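PDB 6IDY: lipase aflb from Neosartorya fumigata, which probably hydrolyses the ester bonds of lipids as a fungal lipase of the alpha/beta-hydrolase type. Local coordinates for residues A[228-233]-A[257-262]; A[312-317]-A[329-334]. All blocks are in the same frame, centred on the assembly; numbering follows the deposited sequence.

Contact 1: A[228-233]-A[257-262]; sequences AVLSWS and IAISPD
Leu230 lies against Ile257 and Ile259 on the next, parallel strand. Its CB is 4.1 Å from Ile257 O, and its CG moves on to 3.8 Å from the same oxygen. The tip then forks. Leu230 CD1 meets Ile257 CG2 at 3.9 Å, and Leu230 CD2 meets Ile259 CG1 at 3.8 Å. Leu230 CG stands anti to the backbone N (chi1 -168°), which brings the fork over to Ile257 and Ile259. Trp232 follows on the same face and crosses Ile259 at about a right angle, touching its CG2 through the indole CD1. Four backbone hydrogen bonds join the strands, and Ser233 N ends the series on Ile259 O at 2.9 Å. On the other face, Ser231 OG gives its hydrogen to a water at 2.8 Å. That water donates in turn to Ile259 O, 2.8 Å away, and to Ser233 O. Ile259 O thus accepts from both an amide and a water. Ser233 has a positive phi of 54° in a tight turn, and its OG bonds His361 NE2. The chemistry is consistent with a nucleophile elbow: apolar packing and paired backbones fix the strand end that presents this serine to the histidine.

Contact 2: A[312-317]-A[329-334]; sequences TIYSTF and ASAILS
The Tyr314 ring carries the methyl of Ala331 over one face. Ala331 CB sits 3.7 Å from the ring centroid, 28° off the normal, as a CH-pi contact. It is displaced toward the rim, and its closest ring atom is Tyr314 CD1 at 3.3 Å. Two more groups approach the ring obliquely. Ala329 CB reaches Tyr314 CE2 at 3.7 Å, and Ile332 CG1 reaches Tyr314 OH at 3.4 Å. From ring base to hydroxyl, Tyr314 meets Ala331, then Ala329, then Ile332. The first torsion of Tyr314 (chi1 56°) puts CG between the backbone N and the carbonyl carbon, and the ring reaches out to the loop. The ring of His345 also meets that of Tyr314. Two residues earlier on the same strand, Thr312 sets its methyl CG2 3.3 Å from Ala331 O, while its hydroxyl bonds Asn343. A type I turn from Ala329 to Ile332 shapes the loop, with Ile332 N bonded to Ala329 O at 3.2 Å. Here a connection folds back on the end of the strand it leaves. In alpha/beta hydrolases, the turn after the strand at this place in the sheet usually carries the acid of the catalytic triad.

How the contacts relate
From the N terminus, strand 227-232 leads through helix 235-245 to strand 253-259. Contact 1 closes that beta-alpha-beta unit at the C-terminal ends of its strands. The chain later enters strand 310-314, and contact 2 closes a short loop without helix or strand before strand 341-345. The two loops are in series and neither nest nor cross. Strand 253-259 lies between strands 227-232 and 310-314, so the contacts share one sheet. Ala258 O and Ile313 N, 2.9 Å apart, probably form a hydrogen bond, as do Ser260 N and Ile313 O. Past the strands, Pro261 O packs on Ala331 CB at 3.4 Å, joining the turn after strand 253-259 to the loop 329-334.

Contact 1: A[228-233]-A[257-262]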
loop_
_atom_site.group_PDB
_atom_site.type_symbol
_atom_site.label_atom_id
_atom_site.label_comp_id
_atom_site.label_asym_id
_atom_site.label_seq_id
_atom_site.Cartn_x
_atom_site.Cartn_y
_atom_site.Cartn_z
ATOM N N ALA A 228 4.869 14.757 -3.973
ATOM C CA ALA A 228 5.371 13.422 -4.179
ATOM C C ALA A 228 4.279 12.486 -3.693
ATOM O O ALA A 228 3.454 12.864 -2.855
ATOM C CB ALA A 228 6.644 13.205 -3.392
ATOM N N VAL A 229 4.231 11.289 -4.268
ATOM C CA VAL A 229 3.279 10.256 -3.886
ATOM C C VAL A 229 4.093 9.034 -3.472
ATOM O O VAL A 229 4.999 8.629 -4.204
ATOM C CB VAL A 229 2.289 9.898 -5.038
ATOM C CG1 VAL A 229 1.402 8.723 -4.652
ATOM C CG2 VAL A 229 1.438 11.104 -5.463
ATOM N N LEU A 230 3.774 8.451 -2.309
ATOM C CA LEU A 230 4.383 7.199 -1.883
ATOM C C LEU A 230 3.221 6.232 -1.721
ATOM O O LEU A 230 2.288 6.503 -0.965
ATOM C CB LEU A 230 5.215 7.322 -0.595
ATOM C CG LEU A 230 6.105 6.109 -0.273
ATOM C CD1 LEU A 230 7.379 6.546 0.399
ATOM C CD2 LEU A 230 5.372 5.092 0.603
ATOM N N SER A 231 3.254 5.136 -2.474
ATOM C CA SER A 231 2.180 4.161 -2.448
ATOM C C SER A 231 2.650 2.784 -1.991
ATOM O O SER A 231 3.841 2.488 -2.034
ATOM C CB SER A 231 1.523 4.078 -3.824
ATOM O OG SER A 231 2.302 3.328 -4.741
ATOM N N TRP A 232 1.702 1.955 -1.542
ATOM C CA TRP A 232 1.938 0.576 -1.152
ATOM C C TRP A 232 0.927 -0.311 -1.858
ATOM O O TRP A 232 -0.241 0.058 -1.942
ATOM C CB TRP A 232 1.851 0.368 0.381
ATOM C CG TRP A 232 2.035 -1.070 0.795
ATOM C CD1 TRP A 232 3.102 -1.874 0.511
ATOM C CD2 TRP A 232 1.103 -1.883 1.524
ATOM N NE1 TRP A 232 2.892 -3.137 1.017
ATOM C CE2 TRP A 232 1.672 -3.172 1.642
ATOM C CE3 TRP A 232 -0.153 -1.642 2.113
ATOM C CZ2 TRP A 232 1.028 -4.218 2.324
ATOM C CZ3 TRP A 232 -0.790 -2.678 2.783
ATOM C CH2 TRP A 232 -0.196 -3.944 2.894
ATOM N N SER A 233 1.382 -1.472 -2.375
ATOM C CA SER A 233 0.536 -2.501 -2.981
ATOM C C SER A 233 -0.346 -1.916 -4.097
ATOM O O SER A 233 0.179 -1.250 -4.996
ATOM C CB SER A 233 -0.296 -3.170 -1.881
ATOM O OG SER A 233 -1.048 -4.280 -2.335
ATOM N N ILE A 257 6.870 7.122 -5.574
ATOM C CA ILE A 257 7.612 6.042 -4.914
ATOM C C ILE A 257 6.618 4.910 -4.680
ATOM O O ILE A 257 5.652 5.072 -3.942
ATOM C CB ILE A 257 8.344 6.523 -3.623
ATOM C CG1 ILE A 257 9.320 7.683 -3.946
ATOM C CG2 ILE A 257 9.080 5.346 -2.929
ATOM C CD1 ILE A 257 9.469 8.739 -2.824
ATOM N N ALA A 258 6.815 3.791 -5.366
ATOM C CA ALA A 258 5.888 2.671 -5.303
ATOM C C ALA A 258 6.466 1.457 -4.587
ATOM O O ALA A 258 7.374 0.796 -5.093
ATOM C CB ALA A 258 5.414 2.318 -6.703
ATOM N N ILE A 259 5.935 1.186 -3.382
ATOM C CA ILE A 259 6.338 0.057 -2.535
ATOM C C ILE A 259 5.470 -1.146 -2.895
ATOM O O ILE A 259 4.238 -1.044 -2.861
ATOM C CB ILE A 259 6.238 0.419 -1.022
ATOM C CG1 ILE A 259 6.881 1.813 -0.697
ATOM C CG2 ILE A 259 6.785 -0.698 -0.133
ATOM C CD1 ILE A 259 8.437 2.004 -1.011
ATOM N N SER A 260 6.121 -2.274 -3.267
ATOM C CA SER A 260 5.492 -3.546 -3.673
ATOM C C SER A 260 4.343 -3.303 -4.667
ATOM O O SER A 260 3.227 -3.776 -4.421
ATOM C CB SER A 260 4.984 -4.309 -2.445
ATOM O OG SER A 260 6.045 -4.606 -1.555
ATOM N N PRO A 261 4.556 -2.530 -5.765
ATOM C CA PRO A 261 3.435 -2.263 -6.674
ATOM C C PRO A 261 3.125 -3.421 -7.601
ATOM O O PRO A 261 4.030 -4.080 -8.098
ATOM C CB PRO A 261 3.904 -1.034 -7.441
ATOM C CG PRO A 261 5.394 -1.203 -7.508
ATOM C CD PRO A 261 5.804 -1.893 -6.253
ATOM N N ASP A 262 1.836 -3.655 -7.849
ATOM C CA ASP A 262 1.411 -4.728 -8.742
ATOM C C ASP A 262 0.868 -4.129 -10.034
ATOM O O ASP A 262 -0.313 -4.276 -10.353
ATOM C CB ASP A 262 0.427 -5.682 -8.031
ATOM C CG ASP A 262 -0.870 -5.064 -7.557
ATOM O OD1 ASP A 262 -0.842 -3.904 -7.078
ATOM O OD2 ASP A 262 -1.912 -5.739 -7.654
HETATM O O HOH W 1 2.722 0.557 -4.552
#

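Contact 2: A[312-317]-A[329-334]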
loop_
_atom_site.group_PDB
_atom_site.type_symbol
_atom_site.label_atom_id
_atom_site.label_comp_id
_atom_site.label_asym_id
_atom_site.label_seq_id
_atom_site.Cartn_x
_atom_site.Cartn_y
_atom_site.Cartn_z
ATOM N N THR A 312 10.255 2.212 -8.182
ATOM C CA THR A 312 9.538 0.993 -7.766
ATOM C C THR A 312 10.460 0.180 -6.879
ATOM O O THR A 312 11.654 0.110 -7.160
ATOM C CB THR A 312 8.969 0.189 -8.965
ATOM O OG1 THR A 312 10.015 -0.535 -9.618
ATOM C CG2 THR A 312 8.195 1.059 -9.967
ATOM N N ILE A 313 9.932 -0.366 -5.766
ATOM C CA ILE A 313 10.726 -1.133 -4.801
ATOM C C ILE A 313 9.947 -2.385 -4.450
ATOM O O ILE A 313 8.801 -2.300 -4.004
ATOM C CB ILE A 313 11.164 -0.302 -3.551
ATOM C CG1 ILE A 313 11.675 1.122 -3.949
ATOM C CG2 ILE A 313 12.233 -1.068 -2.761
ATOM C CD1 ILE A 313 11.574 2.185 -2.906
ATOM N N TYR A 314 10.554 -3.552 -4.684
ATOM C CA TYR A 314 9.858 -4.831 -4.516
ATOM C C TYR A 314 10.775 -5.970 -4.130
ATOM O O TYR A 314 11.985 -5.892 -4.344
ATOM C CB TYR A 314 9.078 -5.167 -5.810
ATOM C CG TYR A 314 9.947 -5.200 -7.051
ATOM C CD1 TYR A 314 10.355 -4.020 -7.677
ATOM C CD2 TYR A 314 10.320 -6.408 -7.631
ATOM C CE1 TYR A 314 11.130 -4.045 -8.836
ATOM C CE2 TYR A 314 11.090 -6.446 -8.792
ATOM C CZ TYR A 314 11.498 -5.263 -9.387
ATOM O OH TYR A 314 12.281 -5.309 -10.510
ATOM N N SER A 315 10.173 -7.062 -3.624
ATOM C CA SER A 315 10.887 -8.219 -3.101
ATOM C C SER A 315 10.427 -9.558 -3.678
ATOM O O SER A 315 9.231 -9.763 -3.880
ATOM C CB SER A 315 10.726 -8.244 -1.582
ATOM O OG SER A 315 11.299 -9.382 -0.959
ATOM N N THR A 316 11.375 -10.500 -3.838
ATOM C CA THR A 316 11.127 -11.884 -4.272
ATOM C C THR A 316 10.182 -12.580 -3.268
ATOM O O THR A 316 9.333 -13.378 -3.667
ATOM C CB THR A 316 12.478 -12.641 -4.356
ATOM O OG1 THR A 316 13.216 -12.131 -5.460
ATOM C CG2 THR A 316 12.320 -14.170 -4.525
ATOM N N PHE A 317 10.328 -12.248 -1.972
ATOM C CA PHE A 317 9.581 -12.869 -0.876
ATOM C C PHE A 317 8.187 -12.275 -0.666
ATOM O O PHE A 317 7.563 -12.508 0.371
ATOM C CB PHE A 317 10.426 -12.868 0.406
ATOM C CG PHE A 317 11.710 -13.643 0.198
ATOM C CD1 PHE A 317 11.699 -15.033 0.135
ATOM C CD2 PHE A 317 12.915 -12.981 0.003
ATOM C CE1 PHE A 317 12.872 -15.746 -0.112
ATOM C CE2 PHE A 317 14.097 -13.696 -0.222
ATOM C CZ PHE A 317 14.067 -15.071 -0.284
ATOM N N ALA A 329 8.636 -9.191 -13.615
ATOM C CA ALA A 329 8.128 -8.712 -12.320
ATOM C C ALA A 329 7.020 -7.675 -12.475
ATOM O O ALA A 329 7.143 -6.748 -13.279
ATOM C CB ALA A 329 9.267 -8.153 -11.466
ATOM N N SER A 330 5.914 -7.867 -11.732
ATOM C CA SER A 330 4.729 -7.010 -11.775
ATOM C C SER A 330 5.025 -5.542 -11.457
ATOM O O SER A 330 4.326 -4.648 -11.937
ATOM C CB SER A 330 3.670 -7.537 -10.815
ATOM O OG SER A 330 2.452 -6.853 -11.037
ATOM N N ALA A 331 6.055 -5.303 -10.652
ATOM C CA ALA A 331 6.444 -3.969 -10.217
ATOM C C ALA A 331 7.170 -3.142 -11.257
ATOM O O ALA A 331 7.270 -1.932 -11.093
ATOM C CB ALA A 331 7.289 -4.081 -8.968
ATOM N N ILE A 332 7.681 -3.773 -12.316
ATOM C CA ILE A 332 8.474 -3.083 -13.331
ATOM C C ILE A 332 7.646 -2.145 -14.206
ATOM O O ILE A 332 6.615 -2.537 -14.744
ATOM C CB ILE A 332 9.311 -4.092 -14.184
ATOM C CG1 ILE A 332 10.385 -4.803 -13.316
ATOM C CG2 ILE A 332 9.944 -3.418 -15.436
ATOM C CD1 ILE A 332 11.075 -6.054 -14.001
ATOM N N LEU A 333 8.130 -0.906 -14.353
ATOM C CA LEU A 333 7.576 0.061 -15.285
ATOM C C LEU A 333 8.648 0.353 -16.312
ATOM O O LEU A 333 9.837 0.429 -15.980
ATOM C CB LEU A 333 7.126 1.373 -14.619
ATOM C CG LEU A 333 5.821 1.335 -13.805
ATOM C CD1 LEU A 333 5.516 2.695 -13.216
ATOM C CD2 LEU A 333 4.626 0.834 -14.638
ATOM N N SER A 334 8.233 0.505 -17.562
ATOM C CA SER A 334 9.143 0.900 -18.630
ATOM C C SER A 334 9.227 2.427 -18.563
ATOM O O SER A 334 8.519 3.047 -17.757
ATOM C CB SER A 334 8.606 0.451 -19.987
ATOM O OG SER A 334 8.873 -0.926 -20.179
#